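Local coordinates for protein probable transcriptional regulator (Pseudomonas aeruginosa, PDB 2ESN) that probably acts as a LysR-type transcriptional regulator, binding DNA through a winged helix-turn-helix domain and sensing a still unidentified small molecule through a periplasmic-binding-protein-like domain, at residues Q169-F174 / Q300-D305; T108-F113 / Y278-Y283; R47-Q50 / D54-F57; L16-L21 / E71-A76. All blocks are in the same frame, centred on the assembly; numbering follows the deposited sequence.

Contact 1: Q169-F174 / Q300-D305; sequences QAHDWF and QLKGLD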
loop_
_atom_site.group_PDB
_atom_site.type_symbol
_atom_site.label_atom_id
_atom_site.label_comp_id
_atom_site.label_asym_id
_atom_site.label_seq_id
_atom_site.Cartn_x
_atom_site.Cartn_y
_atom_site.Cartn_z
ATOM N N GLN C 169 -24.254 1.841 6.742
ATOM C CA GLN C 169 -25.696 2.018 6.510
ATOM C C GLN C 169 -25.969 2.291 4.992
ATOM O O GLN C 169 -25.097 2.810 4.276
ATOM C CB GLN C 169 -26.231 3.189 7.367
ATOM C CG GLN C 169 -25.565 4.540 7.040
ATOM C CD GLN C 169 -25.904 5.679 8.015
ATOM O OE1 GLN C 169 -26.671 5.485 8.976
ATOM N NE2 GLN C 169 -25.302 6.869 7.780
ATOM N N ALA C 170 -27.187 1.981 4.552
ATOM C CA ALA C 170 -27.602 2.058 3.156
ATOM C C ALA C 170 -28.980 2.735 3.056
ATOM O O ALA C 170 -29.825 2.596 3.955
ATOM C CB ALA C 170 -27.670 0.678 2.572
ATOM N N HIS C 171 -29.191 3.490 1.976
ATOM C CA HIS C 171 -30.487 4.081 1.715
ATOM C C HIS C 171 -30.864 3.837 0.275
ATOM O O HIS C 171 -30.088 4.157 -0.652
ATOM C CB HIS C 171 -30.477 5.585 2.040
ATOM C CG HIS C 171 -30.455 5.880 3.511
ATOM N ND1 HIS C 171 -29.279 6.062 4.220
ATOM C CD2 HIS C 171 -31.466 6.022 4.408
ATOM C CE1 HIS C 171 -29.571 6.312 5.487
ATOM N NE2 HIS C 171 -30.890 6.295 5.626
ATOM N N ASP C 172 -32.065 3.314 0.072
ATOM C CA ASP C 172 -32.531 2.993 -1.278
ATOM C C ASP C 172 -32.895 4.220 -2.076
ATOM O O ASP C 172 -33.531 5.151 -1.537
ATOM C CB ASP C 172 -33.690 2.027 -1.186
ATOM C CG ASP C 172 -33.297 0.757 -0.481
ATOM O OD1 ASP C 172 -32.098 0.376 -0.509
ATOM O OD2 ASP C 172 -34.191 0.149 0.124
ATOM N N TRP C 173 -32.478 4.255 -3.341
ATOM C CA TRP C 173 -32.892 5.387 -4.216
ATOM C C TRP C 173 -33.570 5.107 -5.584
ATOM O O TRP C 173 -34.121 6.033 -6.213
ATOM C CB TRP C 173 -31.778 6.439 -4.316
ATOM C CG TRP C 173 -30.485 5.922 -4.860
ATOM C CD1 TRP C 173 -29.529 5.263 -4.157
ATOM C CD2 TRP C 173 -30.000 6.015 -6.231
ATOM N NE1 TRP C 173 -28.488 4.930 -4.999
ATOM C CE2 TRP C 173 -28.738 5.408 -6.264
ATOM C CE3 TRP C 173 -30.529 6.549 -7.426
ATOM C CZ2 TRP C 173 -27.950 5.315 -7.468
ATOM C CZ3 TRP C 173 -29.771 6.468 -8.609
ATOM C CH2 TRP C 173 -28.491 5.838 -8.622
ATOM N N PHE C 174 -33.547 3.856 -6.031
ATOM C CA PHE C 174 -34.130 3.490 -7.323
ATOM C C PHE C 174 -34.392 1.996 -7.411
ATOM O O PHE C 174 -33.445 1.189 -7.314
ATOM C CB PHE C 174 -33.158 3.855 -8.449
ATOM C CG PHE C 174 -33.733 3.677 -9.838
ATOM C CD1 PHE C 174 -34.966 4.243 -10.183
ATOM C CD2 PHE C 174 -33.030 2.971 -10.803
ATOM C CE1 PHE C 174 -35.501 4.081 -11.491
ATOM C CE2 PHE C 174 -33.528 2.825 -12.090
ATOM C CZ PHE C 174 -34.780 3.376 -12.453
ATOM N N GLN C 300 -31.172 14.476 0.003
ATOM C CA GLN C 300 -31.301 14.848 -1.402
ATOM C C GLN C 300 -31.806 13.685 -2.250
ATOM O O GLN C 300 -32.782 13.855 -2.988
ATOM C CB GLN C 300 -30.009 15.444 -1.988
ATOM C CG GLN C 300 -29.766 16.860 -1.573
ATOM C CD GLN C 300 -30.956 17.806 -1.878
ATOM O OE1 GLN C 300 -31.225 18.117 -3.036
ATOM N NE2 GLN C 300 -31.654 18.272 -0.823
ATOM N N LEU C 301 -31.176 12.507 -2.130
ATOM C CA LEU C 301 -31.594 11.334 -2.919
ATOM C C LEU C 301 -32.989 10.806 -2.544
ATOM O O LEU C 301 -33.613 10.075 -3.325
ATOM C CB LEU C 301 -30.578 10.222 -2.817
ATOM C CG LEU C 301 -29.402 10.300 -3.788
ATOM C CD1 LEU C 301 -28.657 11.590 -3.611
ATOM C CD2 LEU C 301 -28.443 9.083 -3.664
ATOM N N LYS C 302 -33.486 11.232 -1.381
ATOM C CA LYS C 302 -34.680 10.639 -0.813
ATOM C C LYS C 302 -35.839 10.794 -1.737
ATOM O O LYS C 302 -36.344 9.785 -2.237
ATOM C CB LYS C 302 -34.962 11.088 0.649
ATOM C CG LYS C 302 -34.479 9.979 1.644
ATOM C CD LYS C 302 -34.066 10.441 3.068
ATOM C CE LYS C 302 -33.472 9.216 3.818
ATOM N NZ LYS C 302 -32.547 9.471 5.030
ATOM N N GLY C 303 -36.229 12.030 -2.043
ATOM C CA GLY C 303 -37.334 12.189 -2.983
ATOM C C GLY C 303 -36.927 12.252 -4.456
ATOM O O GLY C 303 -37.805 12.357 -5.322
ATOM N N LEU C 304 -35.616 12.189 -4.745
ATOM C CA LEU C 304 -35.113 12.314 -6.133
ATOM C C LEU C 304 -35.835 11.487 -7.246
ATOM O O LEU C 304 -35.917 10.276 -7.145
ATOM C CB LEU C 304 -33.593 12.062 -6.173
ATOM C CG LEU C 304 -32.917 12.444 -7.494
ATOM C CD1 LEU C 304 -32.944 13.976 -7.840
ATOM C CD2 LEU C 304 -31.521 11.908 -7.502
ATOM N N ASP C 305 -36.325 12.142 -8.313
ATOM C CA ASP C 305 -36.962 11.436 -9.477
ATOM C C ASP C 305 -35.903 10.996 -10.503
ATOM O O ASP C 305 -35.243 11.831 -11.165
ATOM C CB ASP C 305 -38.084 12.269 -10.156
ATOM C CG ASP C 305 -38.566 11.669 -11.561
ATOM O OD1 ASP C 305 -38.675 10.412 -11.776
ATOM O OD2 ASP C 305 -38.887 12.503 -12.463
#
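Trp173 and Leu301 form the tight half of this contact, whereas His171 and Lys302 meet on its looser, outer side. The CD2 methyl of Leu301 lies over one face of the indole, 3.9 Å from Trp173 CG. Measured to the centroid of the five-membered ring, Leu301 CD2 is 4.1 Å away and only 15° off the ring normal, which identifies a CH-pi contact. The methyl is displaced toward the rim of the indole, so the pyrrole part of the ring takes the contact and the six-membered part continues past it. The two side chains run alongside each other in the same direction. Trp173 CG sits between its backbone N and carbonyl carbon, and this chi1 of 59° lays the ring beside Leu301, with its far end leading away from 300-305. Leu115 of helix 109-126 and Ile306 also pack against the indole.

The outer half is different in kind. Lys302 starts away from the strand, but its chain is extended beyond CG and carries the ammonium back to the imidazole, where Lys302 NZ stands 3.6 Å from His171 NE2. The approach is oblique to the ring and this is a polar proximity without a hydrogen bond. Lys302 is exposed and His171 partly so; beyond them, Asp172 forms a salt bridge with Arg281.

Backbone bonds tie strand 168-183 to the antiparallel strand 278-285. Helix 293-303 is thus packed on the sheet by a leucine methyl over a tryptophan face, as part of the alpha/beta fold of LysR-type substrate-binding domains.

Contact 2: T108-F113 / Y278-Y283; sequences TDYTAF and YVLRLY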
loop_
_atom_site.group_PDB
_atom_site.type_symbol
_atom_site.label_atom_id
_atom_site.label_comp_id
_atom_site.label_asym_id
_atom_site.label_seq_id
_atom_site.Cartn_x
_atom_site.Cartn_y
_atom_site.Cartn_z
ATOM N N THR C 108 -20.156 3.109 -10.389
ATOM C CA THR C 108 -19.866 2.466 -11.662
ATOM C C THR C 108 -20.360 3.371 -12.829
ATOM O O THR C 108 -20.979 4.390 -12.568
ATOM C CB THR C 108 -20.549 1.102 -11.742
ATOM O OG1 THR C 108 -21.953 1.274 -11.589
ATOM C CG2 THR C 108 -20.008 0.165 -10.655
ATOM N N ASP C 109 -20.123 2.985 -14.091
ATOM C CA ASP C 109 -20.751 3.720 -15.168
ATOM C C ASP C 109 -22.281 3.646 -15.024
ATOM O O ASP C 109 -22.950 4.626 -15.213
ATOM C CB ASP C 109 -20.232 3.284 -16.549
ATOM C CG ASP C 109 -21.029 2.148 -17.138
ATOM O OD1 ASP C 109 -21.314 1.190 -16.377
ATOM O OD2 ASP C 109 -21.405 2.259 -18.324
ATOM N N TYR C 110 -22.841 2.519 -14.623
ATOM C CA TYR C 110 -24.296 2.461 -14.513
ATOM C C TYR C 110 -24.857 3.395 -13.455
ATOM O O TYR C 110 -25.816 4.079 -13.702
ATOM C CB TYR C 110 -24.850 1.032 -14.347
ATOM C CG TYR C 110 -26.329 1.080 -14.179
ATOM C CD1 TYR C 110 -27.111 1.659 -15.135
ATOM C CD2 TYR C 110 -26.952 0.554 -13.056
ATOM C CE1 TYR C 110 -28.490 1.754 -15.022
ATOM C CE2 TYR C 110 -28.343 0.633 -12.931
ATOM C CZ TYR C 110 -29.091 1.273 -13.914
ATOM O OH TYR C 110 -30.473 1.447 -13.813
ATOM N N THR C 111 -24.272 3.430 -12.271
ATOM C CA THR C 111 -24.833 4.198 -11.184
ATOM C C THR C 111 -24.532 5.698 -11.411
ATOM O O THR C 111 -25.310 6.555 -11.039
ATOM C CB THR C 111 -24.345 3.678 -9.773
ATOM O OG1 THR C 111 -22.908 3.624 -9.733
ATOM C CG2 THR C 111 -24.938 2.283 -9.406
ATOM N N ALA C 112 -23.415 6.016 -12.019
ATOM C CA ALA C 112 -23.166 7.412 -12.427
ATOM C C ALA C 112 -24.252 7.877 -13.418
ATOM O O ALA C 112 -24.842 8.963 -13.281
ATOM C CB ALA C 112 -21.747 7.544 -13.036
ATOM N N PHE C 113 -24.535 7.020 -14.398
ATOM C CA PHE C 113 -25.599 7.290 -15.336
ATOM C C PHE C 113 -26.951 7.468 -14.689
ATOM O O PHE C 113 -27.729 8.364 -15.120
ATOM C CB PHE C 113 -25.652 6.172 -16.418
ATOM C CG PHE C 113 -27.004 6.051 -17.114
ATOM C CD1 PHE C 113 -27.326 6.835 -18.210
ATOM C CD2 PHE C 113 -27.957 5.166 -16.648
ATOM C CE1 PHE C 113 -28.576 6.680 -18.837
ATOM C CE2 PHE C 113 -29.183 5.041 -17.239
ATOM C CZ PHE C 113 -29.495 5.788 -18.362
ATOM N N TYR C 278 -33.910 -5.099 -8.873
ATOM C CA TYR C 278 -32.803 -4.583 -8.092
ATOM C C TYR C 278 -33.217 -3.258 -7.485
ATOM O O TYR C 278 -34.159 -2.562 -7.957
ATOM C CB TYR C 278 -31.524 -4.471 -8.937
ATOM C CG TYR C 278 -31.586 -3.430 -10.030
ATOM C CD1 TYR C 278 -32.053 -3.752 -11.316
ATOM C CD2 TYR C 278 -31.172 -2.111 -9.786
ATOM C CE1 TYR C 278 -32.086 -2.772 -12.342
ATOM C CE2 TYR C 278 -31.202 -1.130 -10.790
ATOM C CZ TYR C 278 -31.680 -1.451 -12.072
ATOM O OH TYR C 278 -31.722 -0.462 -13.051
ATOM N N VAL C 279 -32.543 -2.914 -6.406
ATOM C CA VAL C 279 -32.770 -1.648 -5.762
ATOM C C VAL C 279 -31.403 -1.037 -5.605
ATOM O O VAL C 279 -30.539 -1.664 -4.961
ATOM C CB VAL C 279 -33.489 -1.823 -4.378
ATOM C CG1 VAL C 279 -33.682 -0.481 -3.701
ATOM C CG2 VAL C 279 -34.844 -2.473 -4.596
ATOM N N LEU C 280 -31.187 0.127 -6.238
ATOM C CA LEU C 280 -29.875 0.810 -6.167
ATOM C C LEU C 280 -29.818 1.558 -4.840
ATOM O O LEU C 280 -30.825 2.064 -4.379
ATOM C CB LEU C 280 -29.666 1.812 -7.317
ATOM C CG LEU C 280 -29.537 1.267 -8.750
ATOM C CD1 LEU C 280 -29.131 2.407 -9.669
ATOM C CD2 LEU C 280 -28.489 0.151 -8.841
ATOM N N ARG C 281 -28.656 1.617 -4.226
ATOM C CA ARG C 281 -28.586 2.229 -2.923
ATOM C C ARG C 281 -27.378 3.072 -2.703
ATOM O O ARG C 281 -26.404 3.060 -3.451
ATOM C CB ARG C 281 -28.792 1.214 -1.773
ATOM C CG ARG C 281 -28.196 -0.109 -2.013
ATOM C CD ARG C 281 -29.096 -1.191 -1.466
ATOM N NE ARG C 281 -29.333 -1.010 -0.053
ATOM C CZ ARG C 281 -30.190 -1.727 0.665
ATOM N NH1 ARG C 281 -30.909 -2.692 0.071
ATOM N NH2 ARG C 281 -30.314 -1.487 1.971
ATOM N N LEU C 282 -27.511 3.883 -1.672
ATOM C CA LEU C 282 -26.486 4.825 -1.320
ATOM C C LEU C 282 -25.938 4.277 -0.013
ATOM O O LEU C 282 -26.662 4.179 0.966
ATOM C CB LEU C 282 -27.143 6.197 -1.148
ATOM C CG LEU C 282 -26.227 7.298 -0.648
ATOM C CD1 LEU C 282 -25.224 7.634 -1.768
ATOM C CD2 LEU C 282 -27.026 8.555 -0.130
ATOM N N TYR C 283 -24.669 3.903 -0.015
ATOM C CA TYR C 283 -24.007 3.428 1.178
ATOM C C TYR C 283 -23.094 4.481 1.823
ATOM O O TYR C 283 -22.398 5.236 1.128
ATOM C CB TYR C 283 -23.155 2.219 0.878
ATOM C CG TYR C 283 -23.839 1.099 0.154
ATOM C CD1 TYR C 283 -23.780 1.025 -1.249
ATOM C CD2 TYR C 283 -24.469 0.056 0.853
ATOM C CE1 TYR C 283 -24.354 0.000 -1.939
ATOM C CE2 TYR C 283 -25.065 -1.002 0.155
ATOM C CZ TYR C 283 -24.997 -1.020 -1.250
ATOM O OH TYR C 283 -25.578 -2.046 -1.985
#
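Tyr110 and Tyr278 reach toward each other from opposite directions, one from helix 109-126 and the other from strand 278-285, and their hydroxyls meet between them. Each oxygen lies at the edge of the other ring, near its plane, and the ring planes are turned about 76° apart. The arrangement is therefore a meeting of phenol ends at a steep angle, without stacking. Tyr110 CG is trans to the backbone N (chi1 177°), which sends the ring from the first turn of the helix out toward the strand. Alongside the hydroxyls, Tyr110 CE2 comes 4.0 Å from Tyr278 CE2.

Leu280 fills the angle between the tyrosines and the helix. Its CD1 approaches the Tyr110 ring obliquely, 3.8 Å from Tyr110 CE2, while Leu280 CD2 faces Thr111 CG2 at 4.2 Å. Thr111 thus presents its methyl to the strand and turns its hydroxyl back toward the helix start: Thr108 N, at the N-cap, donates to Thr111 OG1 over 2.9 Å in an almost straight bond (176°). The axes of 109-113 and 278-283 run nearly at right angles, with a closest approach of 10.6 Å.

All four touching residues are buried. The bond between Tyr110 OH and Tyr278 OH is very short, and its modelled length of 2.4 Å is doubtful; as modelled, Tyr110 OH would be the donor. Tyr278 OH also bonds Asp176 OD2, a residue of strand 168-183. The chemistry implies a chain of polar groups (Tyr110, Tyr278, Asp176) enclosed by apolar packing, in which the carboxylate would tend to polarise the phenol pair while Leu280 supplies the packing.

Contact 3: R47-Q50 / D54-F57; sequences RLRQ and DELF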
loop_
_atom_site.group_PDB
_atom_site.type_symbol
_atom_site.label_atom_id
_atom_site.label_comp_id
_atom_site.label_asym_id
_atom_site.label_seq_id
_atom_site.Cartn_x
_atom_site.Cartn_y
_atom_site.Cartn_z
ATOM N N ARG C 47 3.463 43.227 18.586
ATOM C CA ARG C 47 3.889 41.986 19.192
ATOM C C ARG C 47 4.619 41.031 18.215
ATOM O O ARG C 47 5.604 40.391 18.591
ATOM C CB ARG C 47 2.691 41.291 19.832
ATOM C CG ARG C 47 2.048 42.081 20.973
ATOM C CD ARG C 47 0.856 41.305 21.433
ATOM N NE ARG C 47 1.307 39.926 21.624
ATOM C CZ ARG C 47 0.514 38.854 21.642
ATOM N NH1 ARG C 47 -0.793 39.003 21.524
ATOM N NH2 ARG C 47 1.040 37.643 21.832
ATOM N N LEU C 48 4.112 40.914 16.981
ATOM C CA LEU C 48 4.707 40.050 16.007
ATOM C C LEU C 48 6.069 40.623 15.628
ATOM O O LEU C 48 7.029 39.848 15.441
ATOM C CB LEU C 48 3.790 39.869 14.759
ATOM C CG LEU C 48 4.178 38.660 13.855
ATOM C CD1 LEU C 48 4.381 37.345 14.671
ATOM C CD2 LEU C 48 3.188 38.368 12.822
ATOM N N ARG C 49 6.213 41.943 15.518
ATOM C CA ARG C 49 7.539 42.511 15.201
ATOM C C ARG C 49 8.581 42.183 16.320
ATOM O O ARG C 49 9.760 41.968 16.057
ATOM C CB ARG C 49 7.475 44.029 15.032
ATOM C CG ARG C 49 6.716 44.507 13.802
ATOM C CD ARG C 49 6.553 46.042 13.764
ATOM N NE ARG C 49 6.249 46.481 12.375
ATOM C CZ ARG C 49 5.478 47.516 12.035
ATOM N NH1 ARG C 49 4.891 48.249 12.970
ATOM N NH2 ARG C 49 5.293 47.804 10.745
ATOM N N GLN C 50 8.127 42.186 17.552
ATOM C CA GLN C 50 8.952 41.770 18.694
ATOM C C GLN C 50 9.199 40.271 18.664
ATOM O O GLN C 50 10.331 39.872 18.837
ATOM C CB GLN C 50 8.305 42.172 19.996
ATOM C CG GLN C 50 8.218 43.700 20.196
ATOM C CD GLN C 50 9.531 44.402 20.000
ATOM O OE1 GLN C 50 10.553 43.959 20.484
ATOM N NE2 GLN C 50 9.508 45.526 19.299
ATOM N N ASP C 54 11.841 41.897 13.800
ATOM C CA ASP C 54 11.912 42.429 12.444
ATOM C C ASP C 54 10.657 43.333 12.321
ATOM O O ASP C 54 9.639 43.079 12.986
ATOM C CB ASP C 54 11.873 41.258 11.427
ATOM C CG ASP C 54 12.164 41.701 9.955
ATOM O OD1 ASP C 54 13.345 41.754 9.563
ATOM O OD2 ASP C 54 11.215 41.969 9.169
ATOM N N GLU C 55 10.793 44.369 11.489
ATOM C CA GLU C 55 9.765 45.291 11.057
ATOM C C GLU C 55 8.689 44.594 10.278
ATOM O O GLU C 55 7.528 44.977 10.397
ATOM C CB GLU C 55 10.350 46.381 10.122
ATOM C CG GLU C 55 11.214 47.389 10.792
ATOM C CD GLU C 55 10.598 47.977 12.067
ATOM O OE1 GLU C 55 11.410 48.289 12.968
ATOM O OE2 GLU C 55 9.338 48.157 12.185
ATOM N N LEU C 56 9.090 43.672 9.412
ATOM C CA LEU C 56 8.148 42.791 8.660
ATOM C C LEU C 56 7.481 43.553 7.506
ATOM O O LEU C 56 7.472 43.075 6.352
ATOM C CB LEU C 56 7.032 42.225 9.587
ATOM C CG LEU C 56 7.550 41.402 10.761
ATOM C CD1 LEU C 56 6.412 40.904 11.568
ATOM C CD2 LEU C 56 8.330 40.203 10.189
ATOM N N PHE C 57 6.915 44.722 7.848
ATOM C CA PHE C 57 6.319 45.629 6.857
ATOM C C PHE C 57 6.717 47.072 7.166
ATOM O O PHE C 57 6.579 47.506 8.287
ATOM C CB PHE C 57 4.789 45.554 6.869
ATOM C CG PHE C 57 4.228 44.159 6.652
ATOM C CD1 PHE C 57 4.118 43.284 7.705
ATOM C CD2 PHE C 57 3.852 43.729 5.375
ATOM C CE1 PHE C 57 3.590 41.984 7.524
ATOM C CE2 PHE C 57 3.328 42.433 5.160
ATOM C CZ PHE C 57 3.194 41.567 6.238
#
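The carbonyl of Glu55 does double duty where Arg49 meets the turn after helix 38-52: it accepts from Arg49 NE and also closes a gamma turn around Leu56. The evidence for the turn is the Phe57 N to Glu55 O bond of 2.6 Å together with the positive phi of Leu56 (76°). On the other side, Arg49 NE donates to Glu55 O at 2.8 Å, nearly straight at 175°, within the guanidinium plane and on a carbonyl lone pair.

The Arg49 chain, extended from CG to NE, carries the guanidinium past the turn, where NH2 reaches Phe57 O at 2.8 Å by a more bent bond (138°), tilted slightly from the plane. Glu55 OE2 instead lies over one guanidinium face, 3.5 Å from Arg49 NE; this salt bridge is electrostatic, since no N-H points at the oxygen.

Closer to the helix, Asp54 N donates to Arg49 O at 3.1 Å, and Asp54 OD2 accepts from Leu56 N, making an Asx turn. Leu56 CD1 packs on Leu48 CG at 3.9 Å, the two side chains crossing at about a right angle.

Trp91 of the third subunit packs on Asp54 and Leu56. With two carbonyls held by in-plane or near-plane donors and a carboxylate over the face, the guanidinium is fixed in rotation, and it couples the end of the probable recognition helix to the start of the wing hairpin.

Contact 4: L16-L21 / E71-A76; sequences LVFDAL and EHLAAA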
loop_
_atom_site.group_PDB
_atom_site.type_symbol
_atom_site.label_atom_id
_atom_site.label_comp_id
_atom_site.label_asym_id
_atom_site.label_seq_id
_atom_site.Cartn_x
_atom_site.Cartn_y
_atom_site.Cartn_z
ATOM N N LEU C 16 -2.018 34.864 11.959
ATOM C CA LEU C 16 -3.164 35.272 11.101
ATOM C C LEU C 16 -3.101 36.733 10.763
ATOM O O LEU C 16 -3.728 37.128 9.774
ATOM C CB LEU C 16 -4.534 35.098 11.763
ATOM C CG LEU C 16 -4.756 33.669 12.204
ATOM C CD1 LEU C 16 -5.898 33.731 13.145
ATOM C CD2 LEU C 16 -5.079 32.908 10.930
ATOM N N VAL C 17 -2.463 37.544 11.643
ATOM C CA VAL C 17 -2.323 39.007 11.423
ATOM C C VAL C 17 -1.262 39.196 10.355
ATOM O O VAL C 17 -1.455 39.913 9.360
ATOM C CB VAL C 17 -1.955 39.756 12.782
ATOM C CG1 VAL C 17 -1.601 41.165 12.537
ATOM C CG2 VAL C 17 -3.120 39.706 13.761
ATOM N N PHE C 18 -0.139 38.498 10.521
ATOM C CA PHE C 18 0.875 38.428 9.493
ATOM C C PHE C 18 0.273 38.074 8.116
ATOM O O PHE C 18 0.563 38.734 7.132
ATOM C CB PHE C 18 1.972 37.414 9.800
ATOM C CG PHE C 18 3.088 37.417 8.777
ATOM C CD1 PHE C 18 3.100 36.528 7.731
ATOM C CD2 PHE C 18 4.118 38.370 8.834
ATOM C CE1 PHE C 18 4.156 36.553 6.746
ATOM C CE2 PHE C 18 5.180 38.380 7.858
ATOM C CZ PHE C 18 5.172 37.457 6.832
ATOM N N ASP C 19 -0.469 36.975 8.054
ATOM C CA ASP C 19 -1.005 36.496 6.796
ATOM C C ASP C 19 -2.023 37.513 6.138
ATOM O O ASP C 19 -1.943 37.777 4.941
ATOM C CB ASP C 19 -1.685 35.161 7.033
ATOM C CG ASP C 19 -2.253 34.541 5.727
ATOM O OD1 ASP C 19 -3.480 34.578 5.527
ATOM O OD2 ASP C 19 -1.465 34.003 4.935
ATOM N N ALA C 20 -2.958 38.033 6.933
ATOM C CA ALA C 20 -3.906 39.048 6.488
ATOM C C ALA C 20 -3.206 40.328 5.973
ATOM O O ALA C 20 -3.591 40.890 4.919
ATOM C CB ALA C 20 -4.804 39.363 7.579
ATOM N N LEU C 21 -2.158 40.772 6.679
ATOM C CA LEU C 21 -1.448 41.974 6.306
ATOM C C LEU C 21 -0.649 41.695 5.033
ATOM O O LEU C 21 -0.489 42.593 4.203
ATOM C CB LEU C 21 -0.470 42.477 7.419
ATOM C CG LEU C 21 -0.239 43.986 7.684
ATOM C CD1 LEU C 21 1.114 44.423 8.375
ATOM C CD2 LEU C 21 -0.713 44.965 6.542
ATOM N N GLU C 71 8.826 38.206 3.180
ATOM C CA GLU C 71 8.544 37.544 1.915
ATOM C C GLU C 71 8.736 36.019 1.982
ATOM O O GLU C 71 7.884 35.282 1.526
ATOM C CB GLU C 71 9.465 38.149 0.850
ATOM C CG GLU C 71 8.760 38.549 -0.417
ATOM C CD GLU C 71 7.984 39.840 -0.269
ATOM O OE1 GLU C 71 8.602 40.922 -0.095
ATOM O OE2 GLU C 71 6.740 39.765 -0.365
ATOM N N HIS C 72 9.856 35.556 2.559
ATOM C CA HIS C 72 10.174 34.092 2.677
ATOM C C HIS C 72 9.150 33.337 3.533
ATOM O O HIS C 72 8.693 32.210 3.194
ATOM C CB HIS C 72 11.594 33.866 3.242
ATOM C CG HIS C 72 12.665 34.679 2.569
ATOM N ND1 HIS C 72 12.519 35.216 1.302
ATOM C CD2 HIS C 72 13.915 35.019 2.977
ATOM C CE1 HIS C 72 13.623 35.868 0.971
ATOM N NE2 HIS C 72 14.486 35.766 1.969
ATOM N N LEU C 73 8.731 34.012 4.600
ATOM C CA LEU C 73 7.831 33.457 5.604
ATOM C C LEU C 73 6.362 33.380 5.170
ATOM O O LEU C 73 5.608 32.551 5.689
ATOM C CB LEU C 73 7.971 34.275 6.902
ATOM C CG LEU C 73 7.126 33.870 8.130
ATOM C CD1 LEU C 73 7.420 32.418 8.576
ATOM C CD2 LEU C 73 7.410 34.822 9.260
ATOM N N ALA C 74 5.939 34.210 4.206
ATOM C CA ALA C 74 4.496 34.310 3.938
ATOM C C ALA C 74 3.967 33.106 3.259
ATOM O O ALA C 74 2.824 32.736 3.441
ATOM C CB ALA C 74 4.145 35.602 3.105
ATOM N N ALA C 75 4.817 32.473 2.463
ATOM C CA ALA C 75 4.404 31.299 1.721
ATOM C C ALA C 75 4.173 30.107 2.696
ATOM O O ALA C 75 3.212 29.360 2.538
ATOM C CB ALA C 75 5.466 30.954 0.708
ATOM N N ALA C 76 5.125 29.919 3.611
ATOM C CA ALA C 76 5.088 28.979 4.764
ATOM C C ALA C 76 3.833 29.195 5.619
ATOM O O ALA C 76 3.060 28.284 5.836
ATOM C CB ALA C 76 6.397 29.234 5.606
HETATM O O HOH W 1 1.045 34.669 4.072
#
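Phe18 crosses from helix 15-24 to the side of helix 68-87; a chi1 of -176°, with CG trans to the backbone N, carries the ring outward to Leu73 and Ala74. At its base, Phe18 CB has Leu48 CD2 of helix 38-52 packed beside it. Further out, Phe57 CE1 stands obliquely above the ring plane, on the side away from Leu73, with Phe18 CD2 as the ring atom it packs on.

At the far end, Phe18 CE1 meets the backbone of the second helix: Ala74 CA stands 3.6 Å from it, in the ring plane, and Ala74 CB 3.8 Å from it. The small alanine lets the ring edge come this close to the helix. Phe18 CZ is 4.2 Å from Leu73 CD2, a methyl that covers one face toward the rim.

Beside this apolar patch, a water donates to both Asp19 OD2 and Ala74 O, 2.7 Å from each, and bridges the helices where Asp19 is partly exposed. Asp19 OD1 also pairs with Arg23. Trp91 of the third subunit packs on Leu73. The chemistry implies an aromatic wedge making the direct contact between these two segments, with a single water carrying the polar link.

How the contacts relate
Contacts 1 and 2 belong to the substrate-binding domain and share a sheet: strands 168-183 and 278-285 are neighbours, joined where Phe174 O and His171 O accept from Leu280 N and Leu282 N. Contact 2 is wholly buried, with a polar hydroxyl pair at its heart, whereas contact 1 grades from a buried aromatic pair to an exposed edge. Contacts 3 and 4, centres 11 Å apart, lie at the DNA-binding end, with centres about 46 to 57 Å from those of the other pair, and both touch the third subunit. There contact 4 is buried and chiefly apolar, while contact 3, partly open, relies on charge and on bonds to backbone carbonyls.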